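Local coordinates for Ice-binding protein isoform1a (Antarctomyces psychrotrophicus, PDB 7BWX), which probably binds ice by recognising particular water molecules in the prism planes, acting as an antifreeze protein of an Antarctic ascomycete, at residues 65-68 / 69-73; 72-75 / 76-80; 147-150 / 151-154. The protein carries 1 engineered substitution. All coordinates share one frame; numbering follows the deposited sequence.

How the contacts relate
Contacts 1 and 2 are successive pieces of one helix, 61-79, which lies along the outside of a right-handed beta-helix; they share T72 and A73, and their centres are 10 Å apart. Each sets a phenylalanine against a long side chain one turn later, R71 against the face of F67 in contact 1 and Q78 against F74 in contact 2. Contact 3 belongs to the coils themselves, where a tight turn leads into strand 153-157. Its centre is 19 Å from that of contact 1 and 17 Å from that of contact 2, with nearest atoms about 6 Å away in both cases. Strand 153-157 still connects contacts 2 and 3, since F74 and Q78 rest on its I156.

Contact 1 of 3, residues 65-68 / 69-73; sequences QAFA and DSRTA
With F67 CG anti to the backbone nitrogen (chi1 -178°), the phenyl ring is carried forward along helix 61-79 until it lies against R71, one turn on. R71 meets it with a chain that starts beside its own backbone nitrogen and then bends at chi2 and again at chi3, which sets CG over the ring face and CD past its rim, by CZ, and brings the guanidinium back toward S70. R71 CG lies off centre toward the rim, 3.5 Å from F67 CZ, and 3.9 Å from the ring centroid in a CH-pi contact. The guanidinium and ring planes are almost parallel, 2° apart, but the two groups are displaced: R71 NE comes obliquely to F67 CE1 at 3.7 Å. Arginine suits the place because its aliphatic part can serve the ring while its charged end serves oxygen atoms. R71 NE gives its hydrogen, in the guanidinium plane, to S70 OG at 3.1 Å. That hydroxyl in turn donates to F67 O at 2.7 Å, the back-bond a helical serine can make to the preceding turn. F67 O also takes R71 N at 3.0 Å, so two donors grip one carbonyl, and S70 OG links it to the guanidinium.

On another flank, Q65 NE2 donates to D69 OD1 at 2.8 Å, reaching it from above the carboxylate plane. Glutamine supplies this N-H from an exposed position, and the short aspartate can accept it while its OD2 takes the backbone N-H of A13.

On the side facing the beta-helix the residues are small: A66 and S70 lie on L20 of strand 19-20. The ring of F67 touches P22 and T40, and R71 packs on I174 of strand 172-175, where its NH1 binds A175 O.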
ATOM      1  N   GLN A  65       3.298  10.348  15.187  1.00 12.89           N
ATOM      2  CA  GLN A  65       4.652   9.968  14.710  1.00 13.61           C
ATOM      3  C   GLN A  65       4.516   9.044  13.488  1.00 13.01           C
ATOM      4  O   GLN A  65       5.275   9.223  12.513  1.00 12.87           O
ATOM      5  CB  GLN A  65       5.478   9.303  15.803  1.00 14.90           C
ATOM      6  CG  GLN A  65       6.946   9.086  15.418  1.00 17.19           C
ATOM      7  CD  GLN A  65       7.659  10.403  15.195  1.00 19.07           C
ATOM      8  OE1 GLN A  65       7.769  11.186  16.112  1.00 21.47           O
ATOM      9  NE2 GLN A  65       8.042  10.714  13.963  1.00 21.08           N
ATOM     10  N   ALA A  66       3.564   8.128  13.509  1.00 12.04           N
ATOM     11  CA  ALA A  66       3.344   7.191  12.383  1.00 12.38           C
ATOM     12  C   ALA A  66       2.945   7.978  11.133  1.00 12.87           C
ATOM     13  O   ALA A  66       3.518   7.739  10.023  1.00 12.32           O
ATOM     14  CB  ALA A  66       2.301   6.131  12.719  1.00 12.90           C
ATOM     15  N   PHE A  67       2.014   8.929  11.264  1.00 12.24           N
ATOM     16  CA  PHE A  67       1.608   9.702  10.083  1.00 12.61           C
ATOM     17  C   PHE A  67       2.803  10.491   9.541  1.00 12.34           C
ATOM     18  O   PHE A  67       3.075  10.480   8.304  1.00 13.21           O
ATOM     19  CB  PHE A  67       0.409  10.599  10.379  1.00 12.16           C
ATOM     20  CG  PHE A  67       0.005  11.320   9.139  1.00 12.21           C
ATOM     21  CD1 PHE A  67      -0.547  10.611   8.082  1.00 12.44           C
ATOM     22  CD2 PHE A  67       0.260  12.673   8.986  1.00 12.60           C
ATOM     23  CE1 PHE A  67      -0.848  11.261   6.902  1.00 13.21           C
ATOM     24  CE2 PHE A  67      -0.086  13.320   7.814  1.00 12.88           C
ATOM     25  CZ  PHE A  67      -0.605  12.604   6.765  1.00 12.76           C
ATOM     26  N   ALA A  68       3.500  11.204  10.403  1.00 11.81           N
ATOM     27  CA  ALA A  68       4.686  11.987   9.976  1.00 12.27           C
ATOM     28  C   ALA A  68       5.652  11.038   9.256  1.00 12.36           C
ATOM     29  O   ALA A  68       6.131  11.356   8.180  1.00 13.35           O
ATOM     30  CB  ALA A  68       5.368  12.587  11.155  1.00 13.23           C
ATOM     31  N   ASP A  69       5.913   9.876   9.841  1.00 13.01           N
ATOM     32  CA  ASP A  69       6.864   8.892   9.257  1.00 14.36           C
ATOM     33  C   ASP A  69       6.354   8.417   7.893  1.00 13.82           C
ATOM     34  O   ASP A  69       7.187   8.229   6.999  1.00 14.04           O
ATOM     35  CB  ASP A  69       7.140   7.739  10.222  1.00 15.72           C
ATOM     36  CG  ASP A  69       7.957   8.156  11.472  1.00 18.25           C
ATOM     37  OD1 ASP A  69       8.503   9.338  11.521  1.00 17.75           O
ATOM     38  OD2 ASP A  69       8.064   7.314  12.399  1.00 17.59           O
ATOM     39  N   SER A  70       5.042   8.227   7.734  1.00 13.76           N
ATOM     40  CA  SER A  70       4.450   7.770   6.456  1.00 13.86           C
ATOM     41  C   SER A  70       4.720   8.836   5.403  1.00 13.37           C
ATOM     42  O   SER A  70       5.039   8.507   4.245  1.00 11.78           O
ATOM     43  CB  SER A  70       2.992   7.430   6.574  1.00 14.12           C
ATOM     44  OG  SER A  70       2.147   8.565   6.629  1.00 13.91           O
ATOM     45  N   ARG A  71       4.588  10.102   5.765  1.00 12.65           N
ATOM     46  CA  ARG A  71       4.788  11.192   4.787  1.00 11.84           C
ATOM     47  C   ARG A  71       6.273  11.353   4.481  1.00 12.20           C
ATOM     48  O   ARG A  71       6.599  11.626   3.315  1.00 13.37           O
ATOM     49  CB  ARG A  71       4.160  12.489   5.290  1.00 11.44           C
ATOM     50  CG  ARG A  71       2.657  12.412   5.473  1.00 11.55           C
ATOM     51  CD  ARG A  71       1.910  11.945   4.231  1.00 12.24           C
ATOM     52  NE  ARG A  71       1.653  10.494   4.277  1.00 12.97           N
ATOM     53  CZ  ARG A  71       1.114   9.811   3.266  1.00 13.63           C
ATOM     54  NH1 ARG A  71       0.840  10.413   2.130  1.00 14.39           N
ATOM     55  NH2 ARG A  71       0.828   8.532   3.399  1.00 14.18           N
ATOM     56  N   THR A  72       7.142  11.186   5.464  1.00 13.24           N
ATOM     57  CA  THR A  72       8.606  11.221   5.266  1.00 13.94           C
ATOM     58  C   THR A  72       8.994  10.145   4.223  1.00 14.23           C
ATOM     59  O   THR A  72       9.808  10.393   3.301  1.00 12.65           O
ATOM     60  CB  THR A  72       9.323  11.028   6.600  1.00 15.27           C
ATOM     61  OG1 THR A  72       8.926  12.067   7.521  1.00 15.06           O
ATOM     62  CG2 THR A  72      10.836  10.995   6.442  1.00 16.22           C
ATOM     63  N   ALA A  73       8.428   8.953   4.360  1.00 13.83           N
ATOM     64  CA  ALA A  73       8.685   7.836   3.431  1.00 14.03           C
ATOM     65  C   ALA A  73       8.122   8.190   2.059  1.00 14.09           C
ATOM     66  O   ALA A  73       8.774   7.859   1.059  1.00 14.03           O
ATOM     67  CB  ALA A  73       8.098   6.549   3.996  1.00 14.37           C
TER

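Contact 2 of 3, residues 72-75 / 76-80; sequences TAFV and AGQAL
A73 O receives the shortest hydrogen bond here, from G77 N at 2.8 Å, an ordinary helical link to the next turn. A beta carbon on G77 would sit somewhat tightly against that same carbonyl oxygen, so the bare glycine probably eases this buried side. The Q129 side-chain amide donates to G77 O and to L80 O where the helix ends. Beside this, Q78 N donates to F74 O at 3.0 Å, putting the two side chains on the same side of the helix. A chi1 of -177° carries the F74 ring along the helix toward Q78, which runs out extended, with its CG over one ring face toward the rim. The amide continues past that rim, its plane 39° from the ring's, with NE2 3.4 Å from F74 CZ and OE1 3.5 Å from F74 CE2.

Replacing F74 by an alanine is likely to leave the Q78 amide free to turn and to open a gap against I156 and I174.

With an exposed glutamine against a buried ring, the contact is chiefly one of van der Waals attraction: the CG methylene covers part of one face and the amide borders the rim, where it can probably still be hydrated.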
ATOM      1  N   THR A  72       7.142  11.186   5.464  1.00 13.24           N
ATOM      2  CA  THR A  72       8.606  11.221   5.266  1.00 13.94           C
ATOM      3  C   THR A  72       8.994  10.145   4.223  1.00 14.23           C
ATOM      4  O   THR A  72       9.808  10.393   3.301  1.00 12.65           O
ATOM      5  CB  THR A  72       9.323  11.028   6.600  1.00 15.27           C
ATOM      6  OG1 THR A  72       8.926  12.067   7.521  1.00 15.06           O
ATOM      7  CG2 THR A  72      10.836  10.995   6.442  1.00 16.22           C
ATOM      8  N   ALA A  73       8.428   8.953   4.360  1.00 13.83           N
ATOM      9  CA  ALA A  73       8.685   7.836   3.431  1.00 14.03           C
ATOM     10  C   ALA A  73       8.122   8.190   2.059  1.00 14.09           C
ATOM     11  O   ALA A  73       8.774   7.859   1.059  1.00 14.03           O
ATOM     12  CB  ALA A  73       8.098   6.549   3.996  1.00 14.37           C
ATOM     13  N   PHE A  74       6.925   8.796   1.980  1.00 13.80           N
ATOM     14  CA  PHE A  74       6.331   9.208   0.687  1.00 13.33           C
ATOM     15  C   PHE A  74       7.305  10.128  -0.049  1.00 13.48           C
ATOM     16  O   PHE A  74       7.592   9.939  -1.250  1.00 12.71           O
ATOM     17  CB  PHE A  74       4.982   9.887   0.892  1.00 13.22           C
ATOM     18  CG  PHE A  74       4.295  10.262  -0.387  1.00 13.30           C
ATOM     19  CD1 PHE A  74       3.567   9.326  -1.103  1.00 13.78           C
ATOM     20  CD2 PHE A  74       4.431  11.534  -0.903  1.00 13.50           C
ATOM     21  CE1 PHE A  74       2.968   9.672  -2.300  1.00 13.91           C
ATOM     22  CE2 PHE A  74       3.793  11.887  -2.075  1.00 14.28           C
ATOM     23  CZ  PHE A  74       3.094  10.949  -2.793  1.00 13.71           C
ATOM     24  N   VAL A  75       7.773  11.139   0.653  1.00 12.96           N
ATOM     25  CA  VAL A  75       8.671  12.179   0.078  1.00 13.82           C
ATOM     26  C   VAL A  75       9.970  11.494  -0.375  1.00 15.25           C
ATOM     27  O   VAL A  75      10.408  11.761  -1.527  1.00 15.93           O
ATOM     28  CB  VAL A  75       8.919  13.320   1.070  1.00 14.32           C
ATOM     29  CG1 VAL A  75      10.060  14.221   0.602  1.00 14.84           C
ATOM     30  CG2 VAL A  75       7.638  14.125   1.267  1.00 14.22           C
ATOM     31  N   ALA A  76      10.528  10.616   0.446  1.00 15.13           N
ATOM     32  CA  ALA A  76      11.800   9.918   0.118  1.00 16.13           C
ATOM     33  C   ALA A  76      11.577   9.014  -1.112  1.00 16.77           C
ATOM     34  O   ALA A  76      12.416   8.972  -2.013  1.00 17.53           O
ATOM     35  CB  ALA A  76      12.280   9.126   1.312  1.00 15.48           C
ATOM     36  N   GLY A  77      10.418   8.370  -1.176  1.00 17.22           N
ATOM     37  CA  GLY A  77      10.034   7.464  -2.268  1.00 16.19           C
ATOM     38  C   GLY A  77       9.961   8.217  -3.573  1.00 17.74           C
ATOM     39  O   GLY A  77      10.484   7.692  -4.581  1.00 18.23           O
ATOM     40  N   GLN A  78       9.349   9.408  -3.576  1.00 14.92           N
ATOM     41  CA  GLN A  78       9.243  10.233  -4.781  1.00 16.68           C
ATOM     42  C   GLN A  78      10.617  10.788  -5.171  1.00 16.75           C
ATOM     43  O   GLN A  78      10.823  11.029  -6.391  1.00 18.86           O
ATOM     44  CB  GLN A  78       8.203  11.344  -4.618  1.00 16.37           C
ATOM     45  CG  GLN A  78       6.780  10.784  -4.634  1.00 17.18           C
ATOM     46  CD  GLN A  78       5.765  11.837  -5.001  1.00 17.98           C
ATOM     47  OE1 GLN A  78       5.902  13.002  -4.598  1.00 16.70           O
ATOM     48  NE2 GLN A  78       4.718  11.441  -5.736  1.00 14.90           N
ATOM     49  N   ALA A  79      11.487  11.053  -4.206  1.00 16.72           N
ATOM     50  CA  ALA A  79      12.786  11.704  -4.473  1.00 18.40           C
ATOM     51  C   ALA A  79      13.793  10.703  -5.045  1.00 19.96           C
ATOM     52  O   ALA A  79      14.797  11.115  -5.579  1.00 20.64           O
ATOM     53  CB  ALA A  79      13.308  12.324  -3.227  1.00 19.25           C
ATOM     54  N   LEU A  80      13.583   9.410  -4.883  1.00 18.21           N
ATOM     55  CA  LEU A  80      14.547   8.414  -5.402  1.00 18.66           C
ATOM     56  C   LEU A  80      14.776   8.626  -6.901  1.00 17.78           C
ATOM     57  O   LEU A  80      13.804   8.862  -7.676  1.00 18.20           O
ATOM     58  CB  LEU A  80      14.043   6.993  -5.140  1.00 19.51           C
ATOM     59  CG  LEU A  80      14.114   6.494  -3.699  1.00 20.88           C
ATOM     60  CD1 LEU A  80      13.384   5.162  -3.594  1.00 21.91           C
ATOM     61  CD2 LEU A  80      15.557   6.346  -3.199  1.00 22.49           C
TER

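Contact 3 of 3, residues 147-150 / 151-154; sequences GAKA and NNVF
K149 and N152 lie side by side and point the same way, on a short 3-10 turn that leads into strand 153-157 of the right-handed beta-helix. The likeness begins at the first torsion: in both residues CG stands anti to the carbonyl carbon and beside the backbone nitrogen (chi1 -66° in K149, -71° in N152). The lysine chain then bends at chi3, bringing its CE alongside the asparagine amide, 3.8 Å from N152 ND2. This is a contact of methylene with amide, which suits a lysine because its hydrocarbon length can flank a neighbour while the ammonium extends beyond it.

The backbone probably helps to keep the two side chains in step. N152 N donates to K149 O at 2.9 Å and V153 N to A150 O at 3.1 Å, two successive i to i+3 bonds that wind the chain tightly before it straightens. Such a tight curve sends each donor well above the plane of its carbonyl, V153 N by 56°. The small A150 fits this buried bend, its methyl touching Q207.

V153 turns its side chain back over the bend. Its CG2 comes 3.6 Å from K149 O, while the side chain also touches W126, so a compact branched residue suits the start of the strand. Strand 153-157 runs parallel between strands 126-130 and 172-175, and the backbones of N152 and V153 bind those of W126 and N172. The asparagines weakly link the turn to the end of the modelled chain, N151 ND2 and N152 OD1 each making a weak hydrogen bond to S209 OG. N152 ND2 also bonds weakly to S124 O.

A water joins the main pair, accepting from K149 N at 2.9 Å and, weakly, from N152 ND2 at 3.3 Å.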
ATOM      1  N   GLY A 147      12.569 -15.243  -3.665  1.00 23.03           N
ATOM      2  CA  GLY A 147      13.009 -14.568  -2.424  1.00 25.69           C
ATOM      3  C   GLY A 147      12.404 -13.169  -2.216  1.00 24.90           C
ATOM      4  O   GLY A 147      12.764 -12.508  -1.191  1.00 25.79           O
ATOM      5  N   ALA A 148      11.580 -12.681  -3.141  1.00 22.54           N
ATOM      6  CA  ALA A 148      10.959 -11.338  -3.003  1.00 20.60           C
ATOM      7  C   ALA A 148      10.182 -11.308  -1.690  1.00 19.61           C
ATOM      8  O   ALA A 148       9.480 -12.263  -1.400  1.00 18.30           O
ATOM      9  CB  ALA A 148      10.054 -11.034  -4.145  1.00 19.88           C
ATOM     10  N   LYS A 149      10.251 -10.199  -0.966  1.00 21.98           N
ATOM     11  CA  LYS A 149       9.474 -10.002   0.295  1.00 22.79           C
ATOM     12  C   LYS A 149       8.511  -8.814   0.181  1.00 18.61           C
ATOM     13  O   LYS A 149       8.950  -7.742  -0.257  1.00 17.16           O
ATOM     14  CB  LYS A 149      10.456  -9.713   1.423  1.00 27.48           C
ATOM     15  CG  LYS A 149      11.361 -10.879   1.758  1.00 32.13           C
ATOM     16  CD  LYS A 149      11.853 -10.786   3.144  1.00 42.74           C
ATOM     17  CE  LYS A 149      13.112  -9.962   3.267  1.00 53.05           C
ATOM     18  NZ  LYS A 149      13.734 -10.113   4.611  1.00 60.98           N
ATOM     19  N   ALA A 150       7.252  -9.000   0.579  1.00 18.83           N
ATOM     20  CA  ALA A 150       6.195  -7.956   0.511  1.00 18.95           C
ATOM     21  C   ALA A 150       6.661  -6.693   1.230  1.00 18.27           C
ATOM     22  O   ALA A 150       6.403  -5.568   0.745  1.00 18.64           O
ATOM     23  CB  ALA A 150       4.940  -8.464   1.146  1.00 19.09           C
ATOM     24  N   ASN A 151       7.355  -6.852   2.350  1.00 19.11           N
ATOM     25  CA  ASN A 151       7.737  -5.686   3.169  1.00 20.93           C
ATOM     26  C   ASN A 151       8.811  -4.862   2.454  1.00 20.68           C
ATOM     27  O   ASN A 151       9.107  -3.788   2.947  1.00 20.72           O
ATOM     28  CB  ASN A 151       8.158  -6.103   4.575  1.00 25.44           C
ATOM     29  CG  ASN A 151       7.980  -4.986   5.571  1.00 28.99           C
ATOM     30  OD1 ASN A 151       6.991  -4.235   5.523  1.00 29.09           O
ATOM     31  ND2 ASN A 151       9.001  -4.810   6.395  1.00 29.65           N
ATOM     32  N   ASN A 152       9.348  -5.322   1.317  1.00 18.91           N
ATOM     33  CA  ASN A 152      10.384  -4.590   0.543  1.00 18.21           C
ATOM     34  C   ASN A 152       9.793  -4.040  -0.751  1.00 17.22           C
ATOM     35  O   ASN A 152      10.580  -3.605  -1.626  1.00 17.10           O
ATOM     36  CB  ASN A 152      11.603  -5.474   0.232  1.00 22.56           C
ATOM     37  CG  ASN A 152      12.458  -5.793   1.444  1.00 23.86           C
ATOM     38  OD1 ASN A 152      12.363  -5.158   2.485  1.00 25.69           O
ATOM     39  ND2 ASN A 152      13.367  -6.733   1.270  1.00 24.80           N
ATOM     40  N   VAL A 153       8.461  -3.950  -0.828  1.00 14.94           N
ATOM     41  CA  VAL A 153       7.721  -3.436  -1.988  1.00 15.13           C
ATOM     42  C   VAL A 153       6.973  -2.185  -1.552  1.00 16.14           C
ATOM     43  O   VAL A 153       6.279  -2.261  -0.533  1.00 15.05           O
ATOM     44  CB  VAL A 153       6.762  -4.527  -2.484  1.00 15.45           C
ATOM     45  CG1 VAL A 153       5.901  -4.002  -3.598  1.00 15.46           C
ATOM     46  CG2 VAL A 153       7.531  -5.774  -2.897  1.00 16.38           C
ATOM     47  N   PHE A 154       7.143  -1.086  -2.279  1.00 15.35           N
ATOM     48  CA  PHE A 154       6.545   0.241  -1.979  1.00 15.16           C
ATOM     49  C   PHE A 154       5.833   0.746  -3.224  1.00 15.46           C
ATOM     50  O   PHE A 154       6.469   0.902  -4.306  1.00 16.32           O
ATOM     51  CB  PHE A 154       7.654   1.195  -1.529  1.00 16.41           C
ATOM     52  CG  PHE A 154       8.397   0.675  -0.333  1.00 17.17           C
ATOM     53  CD1 PHE A 154       7.928   0.935   0.943  1.00 17.62           C
ATOM     54  CD2 PHE A 154       9.542  -0.080  -0.483  1.00 17.08           C
ATOM     55  CE1 PHE A 154       8.592   0.453   2.060  1.00 18.58           C
ATOM     56  CE2 PHE A 154      10.193  -0.582   0.635  1.00 17.44           C
ATOM     57  CZ  PHE A 154       9.722  -0.312   1.902  1.00 18.42           C
TER
HETATM   58  O   HOH W   1      12.698  -8.730  -1.288  1.00 21.96           O